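Local structure of amino acid amide racemase (Ochrobactrum anthropi, 6GIO) at residues V215-Q225 with Q254-M262; G243-H251 with I313-E323. The protein is a pyridoxal-5'-phosphate-binding enzyme of the class-III aminotransferase family, found here as an assembly of two chains. All blocks are in the same frame, centred on the assembly; numbering follows the deposited sequence.

In the fold
The two contacts cross along the chain. From the N-terminal side, 215-225 enters helix 220-229, and the chain then runs through strand 234-238 and the turns of 243-251 before 254-262 returns to that helix, closing contact 1 over 28 intervening residues. Contact 2 opens inside this loop, at 243-251, and closes beyond it, 61 residues on, where helices 300-315 and 318-339 meet. Asp-238, Val-240 and Lys-241 of the cofactor pocket lie within the first loop, Lys-267 within the second. The contacts also touch directly, through His-255 against Thr-247 and Leu-249.

Contact 1: residues V215-Q225 with Q254-M262; sequences VPPPAFLEALQ and QHEGLEPDM
Gln-225 and Leu-258 lie alongside each other, running opposite ways, in the tight part of this contact between helix 220-229 and the loop leading to strand 262-265. Gln-225 OE1 accepts a nearly straight bond from Glu-259 N (2.7 Å, 174° at the hydrogen) in the carbonyl plane, on a lone pair, carried there by an extended chain whose CG points opposite the backbone N (chi1 169°). Leu-258 CD2 packs on Gln-225 CB (3.8 Å) and Leu-221 O (3.4 Å); its side chain also touches Val-237 of strand 234-238.

Glu-222, Gly-257 and Glu-259 form the more open side. Glu-222 lies along Gly-257, its CD 3.6 Å from Gly-257 O and its CB near Glu-256 O. One water accepts from Gln-225 NE2 and donates to Gly-257 O and Glu-259 OE1.

Toward the helix start, Glu-256 makes a buried but hydrated polar site. Leu-221 CD1 lies against Glu-256 CG (3.9 Å), and Pro-216 CG approaches OE2 at 3.6 Å. One water accepts from Ala-219 N and donates to Glu-256 OE1 (2.8 Å). Glu-256 OE2 also has a salt bridge to Arg-349. That arginine and the water-linked N-H would probably favour a negatively charged Glu-256.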
loop_
_atom_site.group_PDB
_atom_site.type_symbol
_atom_site.label_atom_id
_atom_site.label_comp_id
_atom_site.label_asym_id
_atom_site.label_seq_id
_atom_site.Cartn_x
_atom_site.Cartn_y
_atom_site.Cartn_z
ATOM N N VAL C 215 10.217 -13.540 -22.417
ATOM C CA VAL C 215 10.308 -14.881 -21.879
ATOM C C VAL C 215 11.754 -15.328 -22.004
ATOM O O VAL C 215 12.326 -15.343 -23.108
ATOM C CB VAL C 215 9.449 -15.899 -22.641
ATOM C CG1 VAL C 215 9.543 -17.307 -22.003
ATOM C CG2 VAL C 215 7.996 -15.454 -22.682
ATOM N N PRO C 216 12.359 -15.735 -20.881
ATOM C CA PRO C 216 13.738 -16.139 -20.988
ATOM C C PRO C 216 13.920 -17.376 -21.869
ATOM O O PRO C 216 12.945 -18.112 -22.085
ATOM C CB PRO C 216 14.124 -16.457 -19.536
ATOM C CG PRO C 216 12.852 -16.930 -18.928
ATOM C CD PRO C 216 11.794 -16.042 -19.560
ATOM N N PRO C 217 15.169 -17.618 -22.340
ATOM C CA PRO C 217 15.541 -18.858 -22.999
ATOM C C PRO C 217 15.344 -20.019 -22.048
ATOM O O PRO C 217 15.609 -19.881 -20.872
ATOM C CB PRO C 217 17.050 -18.704 -23.274
ATOM C CG PRO C 217 17.402 -17.299 -22.940
ATOM C CD PRO C 217 16.352 -16.812 -22.001
ATOM N N PRO C 218 14.847 -21.143 -22.549
ATOM C CA PRO C 218 14.573 -22.303 -21.715
ATOM C C PRO C 218 15.749 -22.702 -20.869
ATOM O O PRO C 218 16.858 -22.662 -21.336
ATOM C CB PRO C 218 14.298 -23.419 -22.741
ATOM C CG PRO C 218 13.759 -22.677 -23.916
ATOM C CD PRO C 218 14.545 -21.400 -23.976
ATOM N N ALA C 219 15.481 -23.067 -19.623
ATOM C CA ALA C 219 16.467 -23.634 -18.694
ATOM C C ALA C 219 17.320 -22.559 -18.018
ATOM O O ALA C 219 17.967 -22.863 -17.032
ATOM C CB ALA C 219 17.358 -24.675 -19.373
ATOM N N PHE C 220 17.317 -21.323 -18.520
ATOM C CA PHE C 220 18.100 -20.286 -17.920
ATOM C C PHE C 220 17.780 -20.013 -16.434
ATOM O O PHE C 220 18.694 -20.007 -15.607
ATOM C CB PHE C 220 17.999 -18.968 -18.710
ATOM C CG PHE C 220 18.595 -17.788 -17.964
ATOM C CD1 PHE C 220 19.978 -17.671 -17.805
ATOM C CD2 PHE C 220 17.784 -16.804 -17.432
ATOM C CE1 PHE C 220 20.529 -16.602 -17.103
ATOM C CE2 PHE C 220 18.313 -15.733 -16.741
ATOM C CZ PHE C 220 19.687 -15.630 -16.571
ATOM N N LEU C 221 16.504 -19.761 -16.115
ATOM C CA LEU C 221 16.098 -19.416 -14.775
ATOM C C LEU C 221 16.396 -20.557 -13.807
ATOM O O LEU C 221 16.799 -20.292 -12.672
ATOM C CB LEU C 221 14.618 -19.052 -14.734
ATOM C CG LEU C 221 14.250 -17.717 -15.425
ATOM C CD1 LEU C 221 12.784 -17.422 -15.232
ATOM C CD2 LEU C 221 15.079 -16.544 -14.900
ATOM N N GLU C 222 16.198 -21.805 -14.233
ATOM C CA GLU C 222 16.531 -22.966 -13.383
ATOM C C GLU C 222 18.016 -23.052 -13.099
ATOM O O GLU C 222 18.424 -23.431 -11.996
ATOM C CB GLU C 222 16.047 -24.302 -13.983
ATOM C CG GLU C 222 16.272 -25.483 -13.022
ATOM C CD GLU C 222 15.611 -26.787 -13.456
ATOM O OE1 GLU C 222 15.018 -26.853 -14.536
ATOM O OE2 GLU C 222 15.693 -27.777 -12.709
ATOM N N ALA C 223 18.833 -22.734 -14.098
ATOM C CA ALA C 223 20.282 -22.749 -13.903
ATOM C C ALA C 223 20.720 -21.598 -12.965
ATOM O O ALA C 223 21.641 -21.748 -12.165
ATOM C CB ALA C 223 21.009 -22.678 -15.239
ATOM N N LEU C 224 20.048 -20.448 -13.085
ATOM C CA LEU C 224 20.286 -19.314 -12.204
ATOM C C LEU C 224 19.940 -19.642 -10.763
ATOM O O LEU C 224 20.661 -19.276 -9.856
ATOM C CB LEU C 224 19.399 -18.134 -12.622
ATOM C CG LEU C 224 19.444 -16.921 -11.727
ATOM C CD1 LEU C 224 20.835 -16.353 -11.642
ATOM C CD2 LEU C 224 18.490 -15.860 -12.285
ATOM N N GLN C 225 18.791 -20.275 -10.577
ATOM C CA GLN C 225 18.334 -20.709 -9.263
ATOM C C GLN C 225 19.435 -21.575 -8.633
ATOM O O GLN C 225 19.904 -21.292 -7.531
ATOM C CB GLN C 225 17.031 -21.487 -9.394
ATOM C CG GLN C 225 16.578 -22.229 -8.148
ATOM C CD GLN C 225 15.466 -23.191 -8.446
ATOM O OE1 GLN C 225 14.299 -22.878 -8.236
ATOM N NE2 GLN C 225 15.821 -24.373 -8.976
ATOM N N GLN C 254 6.187 -22.200 -12.658
ATOM C CA GLN C 254 6.049 -23.642 -12.891
ATOM C C GLN C 254 6.376 -24.035 -14.340
ATOM O O GLN C 254 6.607 -25.201 -14.605
ATOM C CB GLN C 254 4.646 -24.156 -12.504
ATOM C CG GLN C 254 4.339 -24.045 -11.035
ATOM C CD GLN C 254 2.924 -24.392 -10.653
ATOM O OE1 GLN C 254 1.955 -23.782 -11.121
ATOM N NE2 GLN C 254 2.803 -25.318 -9.700
ATOM N N HIS C 255 6.389 -23.066 -15.266
ATOM C CA HIS C 255 6.876 -23.290 -16.611
ATOM C C HIS C 255 8.418 -23.463 -16.639
ATOM O O HIS C 255 8.953 -23.970 -17.597
ATOM C CB HIS C 255 6.541 -22.085 -17.525
ATOM C CG HIS C 255 5.085 -21.899 -17.783
ATOM N ND1 HIS C 255 4.364 -22.725 -18.620
ATOM C CD2 HIS C 255 4.209 -20.978 -17.315
ATOM C CE1 HIS C 255 3.105 -22.326 -18.643
ATOM N NE2 HIS C 255 2.985 -21.267 -17.864
ATOM N N GLU C 256 9.118 -22.963 -15.620
ATOM C CA GLU C 256 10.562 -22.728 -15.693
ATOM C C GLU C 256 11.363 -23.651 -14.787
ATOM O O GLU C 256 12.567 -23.449 -14.663
ATOM C CB GLU C 256 10.875 -21.279 -15.329
ATOM C CG GLU C 256 10.267 -20.246 -16.275
ATOM C CD GLU C 256 10.992 -20.166 -17.592
ATOM O OE1 GLU C 256 12.104 -20.753 -17.702
ATOM O OE2 GLU C 256 10.446 -19.513 -18.519
ATOM N N GLY C 257 10.713 -24.639 -14.174
ATOM C CA GLY C 257 11.429 -25.652 -13.368
ATOM C C GLY C 257 11.939 -25.079 -12.043
ATOM O O GLY C 257 12.905 -25.575 -11.462
ATOM N N LEU C 258 11.286 -24.020 -11.572
ATOM C CA LEU C 258 11.735 -23.283 -10.369
ATOM C C LEU C 258 11.060 -23.806 -9.086
ATOM O O LEU C 258 9.911 -24.235 -9.106
ATOM C CB LEU C 258 11.445 -21.791 -10.559
ATOM C CG LEU C 258 12.254 -20.999 -11.601
ATOM C CD1 LEU C 258 11.829 -19.546 -11.596
ATOM C CD2 LEU C 258 13.748 -21.105 -11.306
ATOM N N GLU C 259 11.794 -23.792 -7.981
ATOM C CA GLU C 259 11.257 -24.178 -6.655
ATOM C C GLU C 259 11.668 -23.097 -5.700
ATOM O O GLU C 259 12.660 -23.244 -4.989
ATOM C CB GLU C 259 11.800 -25.549 -6.212
ATOM C CG GLU C 259 11.198 -26.679 -7.011
ATOM C CD GLU C 259 11.963 -27.961 -6.803
ATOM O OE1 GLU C 259 12.964 -28.186 -7.499
ATOM O OE2 GLU C 259 11.567 -28.730 -5.930
ATOM N N PRO C 260 10.928 -21.971 -5.717
ATOM C CA PRO C 260 11.429 -20.823 -4.989
ATOM C C PRO C 260 11.354 -20.974 -3.473
ATOM O O PRO C 260 10.503 -21.660 -2.952
ATOM C CB PRO C 260 10.512 -19.667 -5.457
ATOM C CG PRO C 260 9.295 -20.318 -6.035
ATOM C CD PRO C 260 9.700 -21.679 -6.494
ATOM N N ASP C 261 12.220 -20.253 -2.787
ATOM C CA ASP C 261 12.097 -20.063 -1.384
ATOM C C ASP C 261 10.960 -19.106 -1.046
ATOM O O ASP C 261 10.335 -19.220 0.004
ATOM C CB ASP C 261 13.438 -19.509 -0.911
ATOM C CG ASP C 261 14.578 -20.548 -1.072
ATOM O OD1 ASP C 261 14.417 -21.600 -0.453
ATOM O OD2 ASP C 261 15.585 -20.315 -1.799
ATOM N N MET C 262 10.703 -18.130 -1.918
ATOM C CA MET C 262 9.786 -17.067 -1.568
ATOM C C MET C 262 9.061 -16.672 -2.819
ATOM O O MET C 262 9.689 -16.548 -3.873
ATOM C CB MET C 262 10.549 -15.865 -0.983
ATOM C CG MET C 262 9.682 -14.636 -0.634
ATOM S SD MET C 262 10.529 -13.247 0.169
ATOM C CE MET C 262 10.821 -13.988 1.792
HETATM O O HOH W 1 12.231 -20.263 -20.783
HETATM O O HOH W 2 14.312 -19.880 -18.296
HETATM O O HOH W 3 12.571 -23.119 -19.087
HETATM O O HOH W 4 14.399 -22.452 -16.437
HETATM O O HOH W 5 13.949 -26.862 -9.567
#

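Contact 2: residues G243-H251 with I313-E323; sequences GLGRTGLMH and IERQGLAQRSE
Two successive turns in the loop after strand 234-238, type I' from Gly-243 to Arg-246 and type I from Gly-245 to Gly-248, press two glycines against the start of helix 318-339. The backbones come very close: Gly-245 CA is 4.0 Å from Ala-319 CA, and Gly-248 CA is 4.1 Å from Glu-323 CA. No conventional hydrogen bond joins the segments, but two CA-H...O contacts run in opposite senses, from Ala-319 CA to Gly-245 O (3.4 Å, 171° at the hydrogen) and from Gly-248 CA to Ala-319 O (3.2 Å, 158°). One turn further along the helix, Ser-322 CB rests 3.5 Å from Arg-246 O, while its hydroxyl OG donates to Leu-318 O within the helix.

The helix being met is one of a pair. A Schellman motif with Gly-317 at its C-prime position ends helix 300-315, and the same glycine is the N-cap of helix 318-339. The loop contacts residues on both sides of Gly-317. On the earlier side Ile-313 CD1 reaches Leu-244 O at 3.5 Å. Met-250, bent at chi2 and again at chi3, brings its methyl CE to 3.9 Å from both Ile-313 CG2 and Glu-314 CG. The carboxylate of Glu-314 runs on to a salt bridge with Arg-96, whereas Arg-246 NH1 hydrogen-bonds to Pro-400 O and Leu-351 O.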
loop_
_atom_site.group_PDB
_atom_site.type_symbol
_atom_site.label_atom_id
_atom_site.label_comp_id
_atom_site.label_asym_id
_atom_site.label_seq_id
_atom_site.Cartn_x
_atom_site.Cartn_y
_atom_site.Cartn_z
ATOM N N GLY C 243 1.316 -13.872 -12.556
ATOM C CA GLY C 243 0.891 -14.937 -11.647
ATOM C C GLY C 243 -0.583 -15.287 -11.819
ATOM O O GLY C 243 -1.344 -14.607 -12.561
ATOM N N LEU C 244 -0.942 -16.365 -11.121
ATOM C CA LEU C 244 -2.312 -16.780 -10.799
ATOM C C LEU C 244 -3.127 -17.200 -12.012
ATOM O O LEU C 244 -4.161 -16.611 -12.302
ATOM C CB LEU C 244 -3.018 -15.717 -9.961
ATOM C CG LEU C 244 -2.368 -15.531 -8.570
ATOM C CD1 LEU C 244 -3.172 -14.542 -7.741
ATOM C CD2 LEU C 244 -2.191 -16.847 -7.790
ATOM N N GLY C 245 -2.594 -18.181 -12.734
ATOM C CA GLY C 245 -3.279 -18.761 -13.859
ATOM C C GLY C 245 -3.083 -18.119 -15.216
ATOM O O GLY C 245 -3.300 -18.794 -16.224
ATOM N N ARG C 246 -2.646 -16.857 -15.272
ATOM C CA ARG C 246 -2.598 -16.122 -16.552
ATOM C C ARG C 246 -1.731 -16.799 -17.665
ATOM O O ARG C 246 -2.075 -16.776 -18.851
ATOM C CB ARG C 246 -2.142 -14.695 -16.293
ATOM C CG ARG C 246 -1.964 -13.847 -17.518
ATOM C CD ARG C 246 -1.677 -12.426 -17.127
ATOM N NE ARG C 246 -2.820 -11.785 -16.493
ATOM C CZ ARG C 246 -3.870 -11.275 -17.142
ATOM N NH1 ARG C 246 -3.972 -11.340 -18.465
ATOM N NH2 ARG C 246 -4.851 -10.710 -16.455
ATOM N N THR C 247 -0.660 -17.469 -17.264
ATOM C CA THR C 247 0.259 -18.068 -18.232
ATOM C C THR C 247 -0.036 -19.513 -18.643
ATOM O O THR C 247 0.792 -20.141 -19.314
ATOM C CB THR C 247 1.718 -18.040 -17.707
ATOM O OG1 THR C 247 1.837 -18.856 -16.531
ATOM C CG2 THR C 247 2.169 -16.616 -17.462
ATOM N N GLY C 248 -1.160 -20.071 -18.193
ATOM C CA GLY C 248 -1.534 -21.430 -18.541
ATOM C C GLY C 248 -1.221 -22.422 -17.430
ATOM O O GLY C 248 -1.568 -23.589 -17.525
ATOM N N LEU C 249 -0.525 -21.977 -16.390
ATOM C CA LEU C 249 -0.329 -22.787 -15.177
ATOM C C LEU C 249 -0.606 -21.822 -14.053
ATOM O O LEU C 249 -0.650 -20.616 -14.289
ATOM C CB LEU C 249 1.084 -23.352 -15.078
ATOM C CG LEU C 249 1.562 -24.419 -16.081
ATOM C CD1 LEU C 249 3.078 -24.559 -15.967
ATOM C CD2 LEU C 249 0.906 -25.777 -15.848
ATOM N N MET C 250 -0.800 -22.334 -12.844
ATOM C CA MET C 250 -1.224 -21.485 -11.748
ATOM C C MET C 250 -0.148 -20.421 -11.510
ATOM O O MET C 250 -0.447 -19.232 -11.435
ATOM C CB MET C 250 -1.502 -22.311 -10.481
ATOM C CG MET C 250 -1.972 -21.458 -9.282
ATOM S SD MET C 250 -3.501 -20.490 -9.567
ATOM C CE MET C 250 -4.726 -21.588 -8.853
ATOM N N HIS C 251 1.106 -20.856 -11.429
ATOM C CA HIS C 251 2.237 -19.925 -11.264
ATOM C C HIS C 251 3.160 -19.943 -12.463
ATOM O O HIS C 251 3.564 -21.021 -12.936
ATOM C CB HIS C 251 3.043 -20.276 -10.023
ATOM C CG HIS C 251 2.209 -20.479 -8.806
ATOM N ND1 HIS C 251 1.531 -19.443 -8.195
ATOM C CD2 HIS C 251 1.954 -21.596 -8.076
ATOM C CE1 HIS C 251 0.873 -19.924 -7.155
ATOM N NE2 HIS C 251 1.111 -21.225 -7.061
ATOM N N ILE C 313 -10.635 -19.144 -10.156
ATOM C CA ILE C 313 -9.558 -19.635 -11.016
ATOM C C ILE C 313 -9.395 -21.155 -10.911
ATOM O O ILE C 313 -9.184 -21.810 -11.933
ATOM C CB ILE C 313 -8.208 -18.890 -10.711
ATOM C CG1 ILE C 313 -8.239 -17.455 -11.269
ATOM C CG2 ILE C 313 -7.007 -19.590 -11.321
ATOM C CD1 ILE C 313 -7.229 -16.571 -10.581
ATOM N N GLU C 314 -9.449 -21.718 -9.706
ATOM C CA GLU C 314 -9.380 -23.182 -9.566
ATOM C C GLU C 314 -10.661 -23.839 -10.105
ATOM O O GLU C 314 -10.582 -24.793 -10.853
ATOM C CB GLU C 314 -9.228 -23.636 -8.108
ATOM C CG GLU C 314 -7.963 -23.181 -7.395
ATOM C CD GLU C 314 -7.974 -23.527 -5.896
ATOM O OE1 GLU C 314 -7.701 -24.707 -5.564
ATOM O OE2 GLU C 314 -8.238 -22.628 -5.045
ATOM N N ARG C 315 -11.835 -23.324 -9.724
ATOM C CA ARG C 315 -13.102 -23.987 -10.047
ATOM C C ARG C 315 -13.405 -23.971 -11.536
ATOM O O ARG C 315 -13.802 -24.986 -12.106
ATOM C CB ARG C 315 -14.275 -23.368 -9.264
ATOM C CG ARG C 315 -14.418 -23.899 -7.836
ATOM C CD ARG C 315 -15.569 -23.231 -7.078
ATOM N NE ARG C 315 -16.896 -23.609 -7.564
ATOM C CZ ARG C 315 -17.508 -24.777 -7.326
ATOM N NH1 ARG C 315 -16.927 -25.737 -6.598
ATOM N NH2 ARG C 315 -18.716 -24.994 -7.836
ATOM N N GLN C 316 -13.241 -22.813 -12.168
ATOM C CA GLN C 316 -13.513 -22.692 -13.577
ATOM C C GLN C 316 -12.321 -23.115 -14.457
ATOM O O GLN C 316 -12.384 -22.931 -15.650
ATOM C CB GLN C 316 -13.938 -21.254 -13.896
ATOM C CG GLN C 316 -15.151 -20.792 -13.108
ATOM C CD GLN C 316 -15.753 -19.477 -13.619
ATOM O OE1 GLN C 316 -15.441 -19.000 -14.707
ATOM N NE2 GLN C 316 -16.644 -18.898 -12.826
ATOM N N GLY C 317 -11.243 -23.668 -13.891
ATOM C CA GLY C 317 -10.065 -24.014 -14.675
ATOM C C GLY C 317 -9.516 -22.868 -15.558
ATOM O O GLY C 317 -9.300 -23.055 -16.764
ATOM N N LEU C 318 -9.228 -21.705 -14.965
ATOM C CA LEU C 318 -8.798 -20.530 -15.765
ATOM C C LEU C 318 -7.314 -20.565 -16.177
ATOM O O LEU C 318 -6.912 -19.864 -17.104
ATOM C CB LEU C 318 -9.145 -19.214 -15.066
ATOM C CG LEU C 318 -10.625 -19.008 -14.809
ATOM C CD1 LEU C 318 -10.882 -17.619 -14.256
ATOM C CD2 LEU C 318 -11.425 -19.240 -16.076
ATOM N N ALA C 319 -6.522 -21.397 -15.516
ATOM C CA ALA C 319 -5.151 -21.599 -15.959
ATOM C C ALA C 319 -5.205 -22.331 -17.283
ATOM O O ALA C 319 -4.673 -21.874 -18.283
ATOM C CB ALA C 319 -4.366 -22.415 -14.944
ATOM N N GLN C 320 -5.869 -23.479 -17.275
ATOM C CA GLN C 320 -5.986 -24.295 -18.482
ATOM C C GLN C 320 -6.677 -23.446 -19.572
ATOM O O GLN C 320 -6.193 -23.340 -20.669
ATOM C CB GLN C 320 -6.719 -25.607 -18.198
ATOM C CG GLN C 320 -6.002 -26.520 -17.189
ATOM C CD GLN C 320 -5.827 -25.917 -15.769
ATOM O OE1 GLN C 320 -6.748 -25.287 -15.195
ATOM N NE2 GLN C 320 -4.622 -26.111 -15.202
ATOM N N ARG C 321 -7.752 -22.768 -19.246
ATOM C CA ARG C 321 -8.394 -21.932 -20.240
ATOM C C ARG C 321 -7.470 -20.851 -20.835
ATOM O O ARG C 321 -7.480 -20.618 -22.045
ATOM C CB ARG C 321 -9.654 -21.316 -19.672
ATOM C CG ARG C 321 -10.470 -20.615 -20.730
ATOM C CD ARG C 321 -11.742 -20.023 -20.174
ATOM N NE ARG C 321 -12.506 -19.378 -21.242
ATOM C CZ ARG C 321 -12.404 -18.101 -21.633
ATOM N NH1 ARG C 321 -11.565 -17.246 -21.076
ATOM N NH2 ARG C 321 -13.141 -17.672 -22.628
ATOM N N SER C 322 -6.651 -20.213 -20.000
ATOM C CA SER C 322 -5.815 -19.112 -20.469
ATOM C C SER C 322 -4.734 -19.617 -21.463
ATOM O O SER C 322 -4.402 -18.923 -22.434
ATOM C CB SER C 322 -5.186 -18.374 -19.283
ATOM O OG SER C 322 -6.184 -17.831 -18.439
ATOM N N GLU C 323 -4.182 -20.810 -21.238
ATOM C CA GLU C 323 -3.309 -21.422 -22.253
ATOM C C GLU C 323 -4.003 -21.541 -23.606
ATOM O O GLU C 323 -3.428 -21.206 -24.638
ATOM C CB GLU C 323 -2.860 -22.830 -21.845
ATOM C CG GLU C 323 -2.102 -23.556 -22.940
ATOM C CD GLU C 323 -1.272 -24.704 -22.386
ATOM O OE1 GLU C 323 -1.837 -25.763 -22.055
ATOM O OE2 GLU C 323 -0.044 -24.562 -22.271
#